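Local coordinates for uric acid degradation bifunctional protein PucL (Bacillus subtilis, PDB 6A4M), which probably catalyses the oxidation of urate by molecular oxygen to 5-hydroxyisourate and the decarboxylation of a later intermediate of the same degradation pathway, at residues Val41-Gly46 and Asp103-Thr108; Pro113-Pro118 and Arg133-Glu138; Arg139-Leu144 and Tyr159-Asp164; Tyr197-Trp202 and Ser262-Asn267. All blocks are in the same frame, centred on the assembly; numbering follows the deposited sequence.

How the contacts relate
One curved antiparallel sheet can be followed through four pairings that come in series along the chain, each closing before the next opens. Contact 1 joins strands 36-45 and 104-121; strand 104-121 borders 139-148, which with 153-169 forms the hairpin of contact 3, and 194-204 carries the sheet on to 258-267 in contact 4. Centres step about 16 Å from contact 1 to contact 3 and about 11 Å on to contact 4. Contact 2, farther along strand 104-121, lies about 28 Å from contact 1 and adjoins contact 3 at about 17 Å, centre to centre. Helices between the segments of contacts 1 and 4 pack on the sheet, so contacts 1, 3 and 4 form one helix-backed layer.

Contact 1 of 4, residues Val41-Gly46 and Asp103-Thr108; sequences VTCEIG and DTITLT
C43 and I105 meet because each holds its outer branch opposite its own backbone N, SG of C43 at a chi1 of -174° and CG1 of I105 at -175°; both residues already stand on the same face of the sheet, and these torsions bring SG to 4.1 Å from CD1 of I105. Methyl CD2 of L107 also touches that sulfur, at 3.9 Å from SG, and meets CG1 of V41 as well. I45 adds its CG2 branch, 3.9 Å from CG1 of I105, while its longer branch leads away. This apolar row is roofed by helices 64-78 and 84-98, with I72 and F95 both resting on C43.

The reverse face is polar. T42, T106 and T108 turn their hydroxyls there, beside an E44 chain that runs alongside T106 and whose OE2 is hydrogen-bonded to S2. One water spans the two strands: it donates to T106 O at 2.9 Å and is hydrogen-bonded to T108 OG1 at 2.9 Å, with a weaker bond to T42 O. Between the faces run five backbone bonds, among them the nearly straight T106 N to E44 O at 2.8 Å. Such a two-faced antiparallel ladder, oily under helices and hydroxyl-rich on the other side, fits the helix-backed sheet of the T-fold, to which uricases belong.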
loop_
_atom_site.group_PDB
_atom_site.type_symbol
_atom_site.label_atom_id
_atom_site.label_comp_id
_atom_site.label_asym_id
_atom_site.label_seq_id
_atom_site.Cartn_x
_atom_site.Cartn_y
_atom_site.Cartn_z
ATOM N N VAL A 41 2.430 -10.524 8.685
ATOM C CA VAL A 41 2.058 -11.601 7.780
ATOM C C VAL A 41 0.861 -12.374 8.321
ATOM O O VAL A 41 0.812 -12.709 9.507
ATOM C CB VAL A 41 3.231 -12.570 7.515
ATOM C CG1 VAL A 41 2.806 -13.685 6.558
ATOM C CG2 VAL A 41 4.426 -11.805 6.958
ATOM N N THR A 42 -0.104 -12.614 7.435
ATOM C CA THR A 42 -1.155 -13.603 7.634
ATOM C C THR A 42 -0.903 -14.711 6.605
ATOM O O THR A 42 -0.686 -14.422 5.422
ATOM C CB THR A 42 -2.553 -12.992 7.414
ATOM O OG1 THR A 42 -2.693 -11.811 8.213
ATOM C CG2 THR A 42 -3.653 -13.987 7.780
ATOM N N CYS A 43 -0.915 -15.965 7.059
ATOM C CA CYS A 43 -0.658 -17.117 6.193
ATOM C C CYS A 43 -1.798 -18.128 6.297
ATOM O O CYS A 43 -2.178 -18.518 7.397
ATOM C CB CYS A 43 0.662 -17.778 6.573
ATOM S SG CYS A 43 1.144 -19.111 5.453
ATOM N N GLU A 44 -2.334 -18.534 5.146
ATOM C CA GLU A 44 -3.482 -19.437 5.065
ATOM C C GLU A 44 -3.197 -20.499 4.002
ATOM O O GLU A 44 -2.948 -20.154 2.847
ATOM C CB GLU A 44 -4.739 -18.647 4.682
ATOM C CG GLU A 44 -6.040 -19.436 4.770
ATOM C CD GLU A 44 -7.265 -18.638 4.339
ATOM O OE1 GLU A 44 -7.120 -17.482 3.883
ATOM O OE2 GLU A 44 -8.387 -19.178 4.454
ATOM N N ILE A 45 -3.243 -21.775 4.388
ATOM C CA ILE A 45 -2.956 -22.880 3.463
ATOM C C ILE A 45 -4.134 -23.849 3.377
ATOM O O ILE A 45 -4.769 -24.150 4.389
ATOM C CB ILE A 45 -1.634 -23.606 3.824
ATOM C CG1 ILE A 45 -1.708 -24.305 5.190
ATOM C CG2 ILE A 45 -0.479 -22.609 3.805
ATOM C CD1 ILE A 45 -0.475 -25.111 5.548
ATOM N N GLY A 46 -4.429 -24.311 2.160
ATOM C CA GLY A 46 -5.547 -25.230 1.900
ATOM C C GLY A 46 -5.114 -26.682 1.943
ATOM O O GLY A 46 -4.177 -27.076 1.249
ATOM N N ASP A 103 -1.723 -27.590 -1.319
ATOM C CA ASP A 103 -2.134 -27.283 -2.698
ATOM C C ASP A 103 -2.336 -25.781 -2.955
ATOM O O ASP A 103 -2.006 -25.292 -4.036
ATOM C CB ASP A 103 -3.425 -28.042 -3.044
ATOM C CG ASP A 103 -3.268 -29.557 -2.933
ATOM O OD1 ASP A 103 -2.170 -30.081 -3.222
ATOM O OD2 ASP A 103 -4.250 -30.230 -2.555
ATOM N N THR A 104 -2.886 -25.067 -1.973
ATOM C CA THR A 104 -3.170 -23.633 -2.082
ATOM C C THR A 104 -2.488 -22.867 -0.946
ATOM O O THR A 104 -2.299 -23.406 0.150
ATOM C CB THR A 104 -4.690 -23.370 -2.012
ATOM O OG1 THR A 104 -5.378 -24.288 -2.868
ATOM C CG2 THR A 104 -5.028 -21.945 -2.451
ATOM N N ILE A 105 -2.115 -21.617 -1.220
ATOM C CA ILE A 105 -1.603 -20.707 -0.193
ATOM C C ILE A 105 -2.035 -19.264 -0.483
ATOM O O ILE A 105 -1.920 -18.793 -1.613
ATOM C CB ILE A 105 -0.061 -20.801 -0.032
ATOM C CG1 ILE A 105 0.418 -19.922 1.134
ATOM C CG2 ILE A 105 0.668 -20.423 -1.317
ATOM C CD1 ILE A 105 1.815 -20.252 1.619
ATOM N N THR A 106 -2.551 -18.590 0.544
ATOM C CA THR A 106 -2.876 -17.167 0.474
ATOM C C THR A 106 -2.021 -16.445 1.508
ATOM O O THR A 106 -2.106 -16.748 2.700
ATOM C CB THR A 106 -4.367 -16.898 0.770
ATOM O OG1 THR A 106 -5.183 -17.781 -0.007
ATOM C CG2 THR A 106 -4.737 -15.453 0.440
ATOM N N LEU A 107 -1.196 -15.510 1.040
ATOM C CA LEU A 107 -0.357 -14.691 1.910
ATOM C C LEU A 107 -0.800 -13.234 1.865
ATOM O O LEU A 107 -1.060 -12.694 0.791
ATOM C CB LEU A 107 1.105 -14.798 1.489
ATOM C CG LEU A 107 1.793 -16.080 1.954
ATOM C CD1 LEU A 107 2.966 -16.426 1.053
ATOM C CD2 LEU A 107 2.248 -15.963 3.400
ATOM N N THR A 108 -0.879 -12.620 3.042
ATOM C CA THR A 108 -1.179 -11.203 3.195
ATOM C C THR A 108 -0.020 -10.565 3.948
ATOM O O THR A 108 0.408 -11.094 4.973
ATOM C CB THR A 108 -2.468 -11.006 4.010
ATOM O OG1 THR A 108 -3.541 -11.720 3.383
ATOM C CG2 THR A 108 -2.843 -9.536 4.118
HETATM O O HOH W 1 -1.460 -9.717 7.174
HETATM O O HOH W 2 -3.363 -14.540 4.138
HETATM O O HOH W 3 -5.464 -20.588 0.633
#

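Contact 2 of 4, residues Pro113-Pro118 and Arg133-Glu138; sequences PFEAMP and RRSRNE
F114 faces R134 as a non-hydrogen-bonded pair and E115 faces R133 as a hydrogen-bonded one, a two-step antiparallel ladder extended by S135 N to P113 O at 2.9 Å. R133 brings its guanidinium side-on to E115: NE, 3.1 Å from OE1, and NH2, 3.2 Å from OE1, both donate to this oxygen, which lies in the guanidinium plane, while the carboxylate stands nearly upright to that plane (87°). M117 folds back so that SD sits over a face of the guanidinium, 3.2 Å from NH1 of R133. The second carboxylate oxygen, OE2, takes a water's proton and lies within weak bonding distance of S135 OG; that water also accepts from N137 ND2. With an alanine at E115 the R133 guanidinium would probably lose its charged mate and be freer to turn against M117. At the ladder's end S135 OG accepts from N137 N, an ST turn just where strand 131-134 has given way to loop.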
loop_
_atom_site.group_PDB
_atom_site.type_symbol
_atom_site.label_atom_id
_atom_site.label_comp_id
_atom_site.label_asym_id
_atom_site.label_seq_id
_atom_site.Cartn_x
_atom_site.Cartn_y
_atom_site.Cartn_z
ATOM N N PRO A 113 4.867 0.964 8.489
ATOM C CA PRO A 113 5.721 1.988 7.884
ATOM C C PRO A 113 6.632 2.677 8.894
ATOM O O PRO A 113 6.187 3.022 9.990
ATOM C CB PRO A 113 4.725 2.991 7.278
ATOM C CG PRO A 113 3.379 2.630 7.801
ATOM C CD PRO A 113 3.506 1.469 8.738
ATOM N N PHE A 114 7.899 2.846 8.522
ATOM C CA PHE A 114 8.867 3.580 9.326
ATOM C C PHE A 114 9.315 4.824 8.570
ATOM O O PHE A 114 9.640 4.742 7.387
ATOM C CB PHE A 114 10.053 2.686 9.682
ATOM C CG PHE A 114 9.716 1.626 10.690
ATOM C CD1 PHE A 114 9.663 1.930 12.044
ATOM C CD2 PHE A 114 9.430 0.325 10.285
ATOM C CE1 PHE A 114 9.340 0.956 12.979
ATOM C CE2 PHE A 114 9.109 -0.651 11.216
ATOM C CZ PHE A 114 9.064 -0.336 12.564
ATOM N N GLU A 115 9.321 5.965 9.261
ATOM C CA GLU A 115 9.598 7.272 8.655
ATOM C C GLU A 115 10.804 7.915 9.338
ATOM O O GLU A 115 10.769 8.170 10.545
ATOM C CB GLU A 115 8.382 8.192 8.808
ATOM C CG GLU A 115 7.108 7.693 8.130
ATOM C CD GLU A 115 5.884 8.557 8.431
ATOM O OE1 GLU A 115 5.905 9.348 9.399
ATOM O OE2 GLU A 115 4.881 8.443 7.697
ATOM N N ALA A 116 11.861 8.179 8.569
ATOM C CA ALA A 116 13.102 8.748 9.113
ATOM C C ALA A 116 12.872 10.130 9.731
ATOM O O ALA A 116 12.137 10.950 9.176
ATOM C CB ALA A 116 14.173 8.828 8.034
ATOM N N MET A 117 13.506 10.367 10.878
ATOM C CA MET A 117 13.316 11.588 11.662
ATOM C C MET A 117 14.489 12.555 11.477
ATOM O O MET A 117 15.549 12.151 10.993
ATOM C CB MET A 117 13.156 11.229 13.141
ATOM C CG MET A 117 11.891 10.439 13.451
ATOM S SD MET A 117 10.371 11.374 13.178
ATOM C CE MET A 117 10.400 12.481 14.582
ATOM N N PRO A 118 14.297 13.844 11.841
ATOM C CA PRO A 118 15.399 14.806 11.706
ATOM C C PRO A 118 16.592 14.536 12.634
ATOM O O PRO A 118 16.438 13.916 13.693
ATOM C CB PRO A 118 14.742 16.163 12.026
ATOM C CG PRO A 118 13.443 15.846 12.681
ATOM C CD PRO A 118 13.019 14.518 12.138
ATOM N N ARG A 133 10.398 7.099 13.112
ATOM C CA ARG A 133 9.047 7.014 13.674
ATOM C C ARG A 133 8.371 5.748 13.145
ATOM O O ARG A 133 8.515 5.421 11.970
ATOM C CB ARG A 133 8.206 8.249 13.303
ATOM C CG ARG A 133 6.713 8.113 13.609
ATOM C CD ARG A 133 5.993 9.455 13.649
ATOM N NE ARG A 133 6.191 10.196 12.402
ATOM C CZ ARG A 133 6.780 11.389 12.265
ATOM N NH1 ARG A 133 7.245 12.088 13.300
ATOM N NH2 ARG A 133 6.890 11.906 11.047
ATOM N N ARG A 134 7.645 5.050 14.020
ATOM C CA ARG A 134 6.699 4.005 13.606
ATOM C C ARG A 134 5.379 4.721 13.300
ATOM O O ARG A 134 4.773 5.327 14.189
ATOM C CB ARG A 134 6.593 2.890 14.676
ATOM C CG ARG A 134 5.214 2.324 15.037
ATOM C CD ARG A 134 4.439 1.714 13.881
ATOM N NE ARG A 134 3.580 0.608 14.325
ATOM C CZ ARG A 134 2.442 0.217 13.741
ATOM N NH1 ARG A 134 1.945 0.835 12.662
ATOM N NH2 ARG A 134 1.778 -0.813 14.255
ATOM N N SER A 135 4.960 4.671 12.036
ATOM C CA SER A 135 3.798 5.428 11.564
ATOM C C SER A 135 2.504 4.634 11.701
ATOM O O SER A 135 2.478 3.430 11.450
ATOM C CB SER A 135 3.980 5.852 10.104
ATOM O OG SER A 135 2.891 6.657 9.671
ATOM N N ARG A 136 1.442 5.329 12.104
ATOM C CA ARG A 136 0.092 4.776 12.190
ATOM C C ARG A 136 -0.866 5.421 11.172
ATOM O O ARG A 136 -2.073 5.191 11.236
ATOM C CB ARG A 136 -0.436 4.952 13.619
ATOM C CG ARG A 136 0.247 4.053 14.648
ATOM C CD ARG A 136 0.556 4.802 15.938
ATOM N NE ARG A 136 1.809 5.550 15.829
ATOM C CZ ARG A 136 2.129 6.664 16.499
ATOM N NH1 ARG A 136 1.297 7.249 17.364
ATOM N NH2 ARG A 136 3.321 7.214 16.284
ATOM N N ASN A 137 -0.328 6.208 10.233
ATOM C CA ASN A 137 -1.111 6.773 9.116
ATOM C C ASN A 137 -1.273 5.711 8.009
ATOM O O ASN A 137 -1.254 4.520 8.307
ATOM C CB ASN A 137 -0.459 8.078 8.610
ATOM C CG ASN A 137 -0.474 9.182 9.651
ATOM O OD1 ASN A 137 -1.416 9.295 10.435
ATOM N ND2 ASN A 137 0.566 10.015 9.655
ATOM N N GLU A 138 -1.468 6.112 6.752
ATOM C CA GLU A 138 -1.615 5.146 5.655
ATOM C C GLU A 138 -0.457 4.145 5.581
ATOM O O GLU A 138 0.667 4.443 5.985
ATOM C CB GLU A 138 -1.821 5.843 4.294
ATOM C CG GLU A 138 -0.620 6.594 3.718
ATOM C CD GLU A 138 -0.515 8.043 4.154
ATOM O OE1 GLU A 138 -1.074 8.411 5.205
ATOM O OE2 GLU A 138 0.146 8.817 3.435
HETATM O O HOH W 4 3.057 10.474 7.917
#

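Contact 3 of 4, residues Arg139-Leu144 and Tyr159-Asp164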
loop_
_atom_site.group_PDB
_atom_site.type_symbol
_atom_site.label_atom_id
_atom_site.label_comp_id
_atom_site.label_asym_id
_atom_site.label_seq_id
_atom_site.Cartn_x
_atom_site.Cartn_y
_atom_site.Cartn_z
ATOM N N ARG A 139 -0.757 2.961 5.061
ATOM C CA ARG A 139 0.187 1.841 5.045
ATOM C C ARG A 139 -0.098 0.940 3.858
ATOM O O ARG A 139 -1.261 0.699 3.524
ATOM C CB ARG A 139 0.084 1.037 6.347
ATOM C CG ARG A 139 -1.331 0.575 6.679
ATOM C CD ARG A 139 -1.506 0.219 8.145
ATOM N NE ARG A 139 -2.924 0.199 8.508
ATOM C CZ ARG A 139 -3.650 1.257 8.888
ATOM N NH1 ARG A 139 -3.118 2.480 8.983
ATOM N NH2 ARG A 139 -4.939 1.087 9.183
ATOM N N SER A 140 0.958 0.444 3.220
ATOM C CA SER A 140 0.791 -0.461 2.092
ATOM C C SER A 140 0.424 -1.856 2.587
ATOM O O SER A 140 0.743 -2.232 3.721
ATOM C CB SER A 140 2.042 -0.502 1.205
ATOM O OG SER A 140 3.153 -1.049 1.884
ATOM N N ARG A 141 -0.284 -2.598 1.741
ATOM C CA ARG A 141 -0.592 -4.003 1.989
ATOM C C ARG A 141 -0.508 -4.748 0.667
ATOM O O ARG A 141 -0.878 -4.201 -0.375
ATOM C CB ARG A 141 -1.987 -4.168 2.602
ATOM C CG ARG A 141 -2.288 -5.579 3.100
ATOM C CD ARG A 141 -3.672 -5.689 3.726
ATOM N NE ARG A 141 -4.714 -5.826 2.702
ATOM C CZ ARG A 141 -5.616 -6.813 2.610
ATOM N NH1 ARG A 141 -5.687 -7.799 3.500
ATOM N NH2 ARG A 141 -6.485 -6.804 1.602
ATOM N N SER A 142 -0.021 -5.987 0.718
ATOM C CA SER A 142 0.056 -6.852 -0.460
ATOM C C SER A 142 -0.586 -8.204 -0.170
ATOM O O SER A 142 -0.392 -8.773 0.905
ATOM C CB SER A 142 1.509 -7.042 -0.892
ATOM O OG SER A 142 2.074 -5.807 -1.292
ATOM N N VAL A 143 -1.359 -8.696 -1.136
ATOM C CA VAL A 143 -1.959 -10.023 -1.082
ATOM C C VAL A 143 -1.422 -10.844 -2.252
ATOM O O VAL A 143 -1.271 -10.333 -3.364
ATOM C CB VAL A 143 -3.501 -9.948 -1.154
ATOM C CG1 VAL A 143 -4.124 -11.339 -1.059
ATOM C CG2 VAL A 143 -4.028 -9.038 -0.053
ATOM N N LEU A 144 -1.125 -12.113 -1.989
ATOM C CA LEU A 144 -0.682 -13.041 -3.021
ATOM C C LEU A 144 -1.332 -14.392 -2.794
ATOM O O LEU A 144 -1.246 -14.941 -1.695
ATOM C CB LEU A 144 0.837 -13.196 -2.982
ATOM C CG LEU A 144 1.470 -14.117 -4.032
ATOM C CD1 LEU A 144 1.380 -13.502 -5.418
ATOM C CD2 LEU A 144 2.915 -14.397 -3.678
ATOM N N TYR A 159 -2.367 -8.510 -5.777
ATOM C CA TYR A 159 -2.492 -7.056 -5.809
ATOM C C TYR A 159 -1.749 -6.423 -4.650
ATOM O O TYR A 159 -1.507 -7.066 -3.628
ATOM C CB TYR A 159 -3.962 -6.622 -5.801
ATOM C CG TYR A 159 -4.752 -7.015 -4.573
ATOM C CD1 TYR A 159 -4.843 -6.159 -3.469
ATOM C CD2 TYR A 159 -5.438 -8.226 -4.520
ATOM C CE1 TYR A 159 -5.578 -6.512 -2.344
ATOM C CE2 TYR A 159 -6.178 -8.587 -3.401
ATOM C CZ TYR A 159 -6.248 -7.729 -2.316
ATOM O OH TYR A 159 -6.978 -8.088 -1.207
ATOM N N SER A 160 -1.369 -5.165 -4.844
ATOM C CA SER A 160 -0.819 -4.329 -3.792
ATOM C C SER A 160 -1.765 -3.167 -3.575
ATOM O O SER A 160 -2.547 -2.814 -4.455
ATOM C CB SER A 160 0.571 -3.838 -4.160
ATOM O OG SER A 160 1.484 -4.917 -4.138
ATOM N N GLU A 161 -1.678 -2.574 -2.396
ATOM C CA GLU A 161 -2.710 -1.677 -1.914
ATOM C C GLU A 161 -2.117 -0.620 -1.003
ATOM O O GLU A 161 -1.164 -0.904 -0.280
ATOM C CB GLU A 161 -3.731 -2.511 -1.142
ATOM C CG GLU A 161 -5.015 -1.797 -0.762
ATOM C CD GLU A 161 -6.067 -2.747 -0.211
ATOM O OE1 GLU A 161 -5.708 -3.850 0.262
ATOM O OE2 GLU A 161 -7.263 -2.379 -0.247
ATOM N N ILE A 162 -2.659 0.594 -1.048
ATOM C CA ILE A 162 -2.439 1.559 0.041
ATOM C C ILE A 162 -3.748 1.736 0.799
ATOM O O ILE A 162 -4.788 1.995 0.196
ATOM C CB ILE A 162 -1.838 2.915 -0.408
ATOM C CG1 ILE A 162 -1.503 3.755 0.829
ATOM C CG2 ILE A 162 -2.756 3.696 -1.343
ATOM C CD1 ILE A 162 -0.545 4.883 0.560
ATOM N N MET A 163 -3.677 1.578 2.119
ATOM C CA MET A 163 -4.852 1.559 2.980
ATOM C C MET A 163 -4.911 2.777 3.876
ATOM O O MET A 163 -3.886 3.369 4.195
ATOM C CB MET A 163 -4.809 0.346 3.899
ATOM C CG MET A 163 -4.587 -0.986 3.216
ATOM S SD MET A 163 -5.060 -2.332 4.315
ATOM C CE MET A 163 -4.125 -1.971 5.801
ATOM N N ASP A 164 -6.126 3.107 4.302
ATOM C CA ASP A 164 -6.375 4.089 5.360
ATOM C C ASP A 164 -5.729 5.458 5.075
ATOM O O ASP A 164 -5.079 6.059 5.941
ATOM C CB ASP A 164 -5.946 3.504 6.723
ATOM C CG ASP A 164 -6.699 4.122 7.911
ATOM O OD1 ASP A 164 -6.128 4.129 9.027
ATOM O OD2 ASP A 164 -7.852 4.591 7.753
#
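Backbone bonds join R139 with M163, R141 with E161 (the bond from E161 N weak) and V143 with Y159, the straightest being V143 N to Y159 O at 3.0 Å.

Two salt bridges cross the contact, R141 to E161 on one face and R139 to D164 at the ladder's end. OE1 of E161 lies in the guanidinium plane of R141, 3.3 Å from NE of R141. In R139, chi1 of 53° places CG between the backbone N and carbonyl carbon, and the extended chain carries NH2 to 3.3 Å from OD1 of D164, above the carboxylate plane. A leucine at R139 is likely to leave D164 OD1 without its charged mate, although D164 OD2 keeps its bond to Q166.

Van der Waals contacts come next: M163 puts CE 3.7 Å from NE of R139 and SD 3.7 Å from CD of R141, while CB of V143 makes a CH-pi contact over the Y159 ring.

On the reverse face S142 OG and S160 OG are 3.0 Å apart, and S160 OG is hydrogen-bonded to E85. Helices 84-98 and 221-233 cover that side, at S142 and at S140 and I162 respectively, and the hairpin runs between strands 104-121 and 194-204.

Contact 4 of 4, residues Tyr197-Trp202 and Ser262-Asn267; sequences YLNISW and SFQSQN. With GOL (glycerol), chain B.
I200 and F263 rise side by side from one face of the sheet, CG2 of I200 making an off-centre CH-pi contact 4.2 Å from the F263 ring centroid. Beyond them CD2 of L198 comes 3.6 Å from CB of S265. Helix 221-233 packs on I200, helix 240-254 on L198, F263 and S265. Six backbone hydrogen bonds pair strands 194-204 and 258-267 as an antiparallel ladder of the uricase sheet.

On the other face Y197 and Q266 cross obliquely, ring and amide planes 27° apart. OE1 of Q266 stands 3.4 Å from CD2 of Y197; it is hydrogen-bonded to H268, whose ring stacks on Y197. N199 ND2 and Q264 OE1 stand 4.1 Å apart beside a glycerol. Its O3 donates to N199 OD1 at 2.7 Å, O2 to backbone Q264 O at 2.7 Å and O1 to Q264 OE1 at 3.0 Å. N199 OD1 also accepts from D164 N, which probably fixes its amide. The glycerol, likely from the crystallisation liquor, implies that this acceptor-rich face can hold small hydroxylated molecules.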
loop_
_atom_site.group_PDB
_atom_site.type_symbol
_atom_site.label_atom_id
_atom_site.label_comp_id
_atom_site.label_asym_id
_atom_site.label_seq_id
_atom_site.Cartn_x
_atom_site.Cartn_y
_atom_site.Cartn_z
ATOM N N TYR A 197 -11.810 8.835 3.214
ATOM C CA TYR A 197 -10.885 7.736 3.485
ATOM C C TYR A 197 -10.784 6.942 2.186
ATOM O O TYR A 197 -11.806 6.650 1.566
ATOM C CB TYR A 197 -11.419 6.805 4.577
ATOM C CG TYR A 197 -11.538 7.345 5.992
ATOM C CD1 TYR A 197 -11.387 8.706 6.298
ATOM C CD2 TYR A 197 -11.842 6.474 7.036
ATOM C CE1 TYR A 197 -11.510 9.162 7.608
ATOM C CE2 TYR A 197 -11.973 6.922 8.342
ATOM C CZ TYR A 197 -11.807 8.262 8.625
ATOM O OH TYR A 197 -11.937 8.696 9.925
ATOM N N LEU A 198 -9.566 6.585 1.784
ATOM C CA LEU A 198 -9.334 5.865 0.531
ATOM C C LEU A 198 -8.427 4.662 0.733
ATOM O O LEU A 198 -7.316 4.803 1.228
ATOM C CB LEU A 198 -8.700 6.799 -0.506
ATOM C CG LEU A 198 -9.610 7.852 -1.148
ATOM C CD1 LEU A 198 -8.782 8.832 -1.968
ATOM C CD2 LEU A 198 -10.678 7.209 -2.019
ATOM N N ASN A 199 -8.924 3.480 0.371
ATOM C CA ASN A 199 -8.071 2.333 0.088
ATOM C C ASN A 199 -7.958 2.240 -1.431
ATOM O O ASN A 199 -8.972 2.286 -2.119
ATOM C CB ASN A 199 -8.656 1.035 0.655
ATOM C CG ASN A 199 -8.689 1.006 2.178
ATOM O OD1 ASN A 199 -8.148 1.882 2.863
ATOM N ND2 ASN A 199 -9.350 -0.008 2.718
ATOM N N ILE A 200 -6.733 2.131 -1.946
ATOM C CA ILE A 200 -6.484 2.042 -3.393
ATOM C C ILE A 200 -5.628 0.807 -3.673
ATOM O O ILE A 200 -4.566 0.651 -3.073
ATOM C CB ILE A 200 -5.763 3.298 -3.945
ATOM C CG1 ILE A 200 -6.459 4.586 -3.479
ATOM C CG2 ILE A 200 -5.710 3.256 -5.472
ATOM C CD1 ILE A 200 -5.697 5.851 -3.801
ATOM N N SER A 201 -6.102 -0.048 -4.583
ATOM C CA SER A 201 -5.424 -1.281 -4.989
ATOM C C SER A 201 -5.003 -1.196 -6.446
ATOM O O SER A 201 -5.531 -0.381 -7.195
ATOM C CB SER A 201 -6.358 -2.485 -4.840
ATOM O OG SER A 201 -6.755 -2.672 -3.498
ATOM N N TRP A 202 -4.063 -2.052 -6.841
ATOM C CA TRP A 202 -3.652 -2.165 -8.242
ATOM C C TRP A 202 -3.109 -3.558 -8.576
ATOM O O TRP A 202 -2.451 -4.201 -7.750
ATOM C CB TRP A 202 -2.617 -1.089 -8.598
ATOM C CG TRP A 202 -1.390 -1.096 -7.745
ATOM C CD1 TRP A 202 -0.229 -1.776 -7.982
ATOM C CD2 TRP A 202 -1.191 -0.381 -6.518
ATOM N NE1 TRP A 202 0.679 -1.534 -6.978
ATOM C CE2 TRP A 202 0.117 -0.681 -6.067
ATOM C CE3 TRP A 202 -1.990 0.482 -5.753
ATOM C CZ2 TRP A 202 0.644 -0.147 -4.886
ATOM C CZ3 TRP A 202 -1.464 1.015 -4.577
ATOM C CH2 TRP A 202 -0.159 0.697 -4.156
ATOM N N SER A 262 -8.376 -0.397 -8.257
ATOM C CA SER A 262 -9.627 -0.457 -7.489
ATOM C C SER A 262 -9.610 0.511 -6.314
ATOM O O SER A 262 -8.547 0.887 -5.824
ATOM C CB SER A 262 -9.899 -1.871 -6.996
ATOM O OG SER A 262 -10.002 -2.764 -8.086
ATOM N N PHE A 263 -10.803 0.910 -5.882
ATOM C CA PHE A 263 -10.979 1.914 -4.839
ATOM C C PHE A 263 -12.051 1.458 -3.867
ATOM O O PHE A 263 -13.120 1.034 -4.290
ATOM C CB PHE A 263 -11.409 3.250 -5.454
ATOM C CG PHE A 263 -10.360 3.892 -6.316
ATOM C CD1 PHE A 263 -10.222 3.533 -7.654
ATOM C CD2 PHE A 263 -9.510 4.862 -5.795
ATOM C CE1 PHE A 263 -9.252 4.125 -8.455
ATOM C CE2 PHE A 263 -8.540 5.458 -6.591
ATOM C CZ PHE A 263 -8.412 5.090 -7.921
ATOM N N GLN A 264 -11.753 1.521 -2.574
ATOM C CA GLN A 264 -12.780 1.495 -1.539
ATOM C C GLN A 264 -12.697 2.846 -0.837
ATOM O O GLN A 264 -11.688 3.151 -0.202
ATOM C CB GLN A 264 -12.568 0.332 -0.568
ATOM C CG GLN A 264 -12.884 -1.030 -1.179
ATOM C CD GLN A 264 -12.973 -2.153 -0.153
ATOM O OE1 GLN A 264 -12.378 -2.080 0.928
ATOM N NE2 GLN A 264 -13.714 -3.207 -0.494
ATOM N N SER A 265 -13.735 3.665 -1.002
ATOM C CA SER A 265 -13.760 5.026 -0.464
ATOM C C SER A 265 -14.789 5.148 0.659
ATOM O O SER A 265 -15.776 4.419 0.660
ATOM C CB SER A 265 -14.094 6.017 -1.577
ATOM O OG SER A 265 -15.463 5.933 -1.940
ATOM N N GLN A 266 -14.555 6.061 1.606
ATOM C CA GLN A 266 -15.545 6.396 2.643
ATOM C C GLN A 266 -15.661 7.905 2.839
ATOM O O GLN A 266 -14.650 8.592 2.946
ATOM C CB GLN A 266 -15.187 5.761 3.982
ATOM C CG GLN A 266 -15.224 4.242 4.013
ATOM C CD GLN A 266 -14.891 3.682 5.388
ATOM O OE1 GLN A 266 -14.432 4.401 6.274
ATOM N NE2 GLN A 266 -15.128 2.390 5.571
ATOM N N ASN A 267 -16.899 8.401 2.911
ATOM C CA ASN A 267 -17.183 9.825 3.125
ATOM C C ASN A 267 -17.365 10.101 4.619
ATOM O O ASN A 267 -18.276 9.559 5.240
ATOM C CB ASN A 267 -18.450 10.229 2.358
ATOM C CG ASN A 267 -18.672 11.738 2.320
ATOM O OD1 ASN A 267 -18.096 12.498 3.100
ATOM N ND2 ASN A 267 -19.528 12.174 1.406
HETATM C C1 GOL B . -12.971 1.537 3.003
HETATM O O1 GOL B . -12.564 0.163 2.942
HETATM C C2 GOL B . -11.780 2.477 2.810
HETATM O O2 GOL B . -12.225 3.752 2.332
HETATM C C3 GOL B . -11.005 2.664 4.119
HETATM O O3 GOL B . -9.909 3.583 3.965
#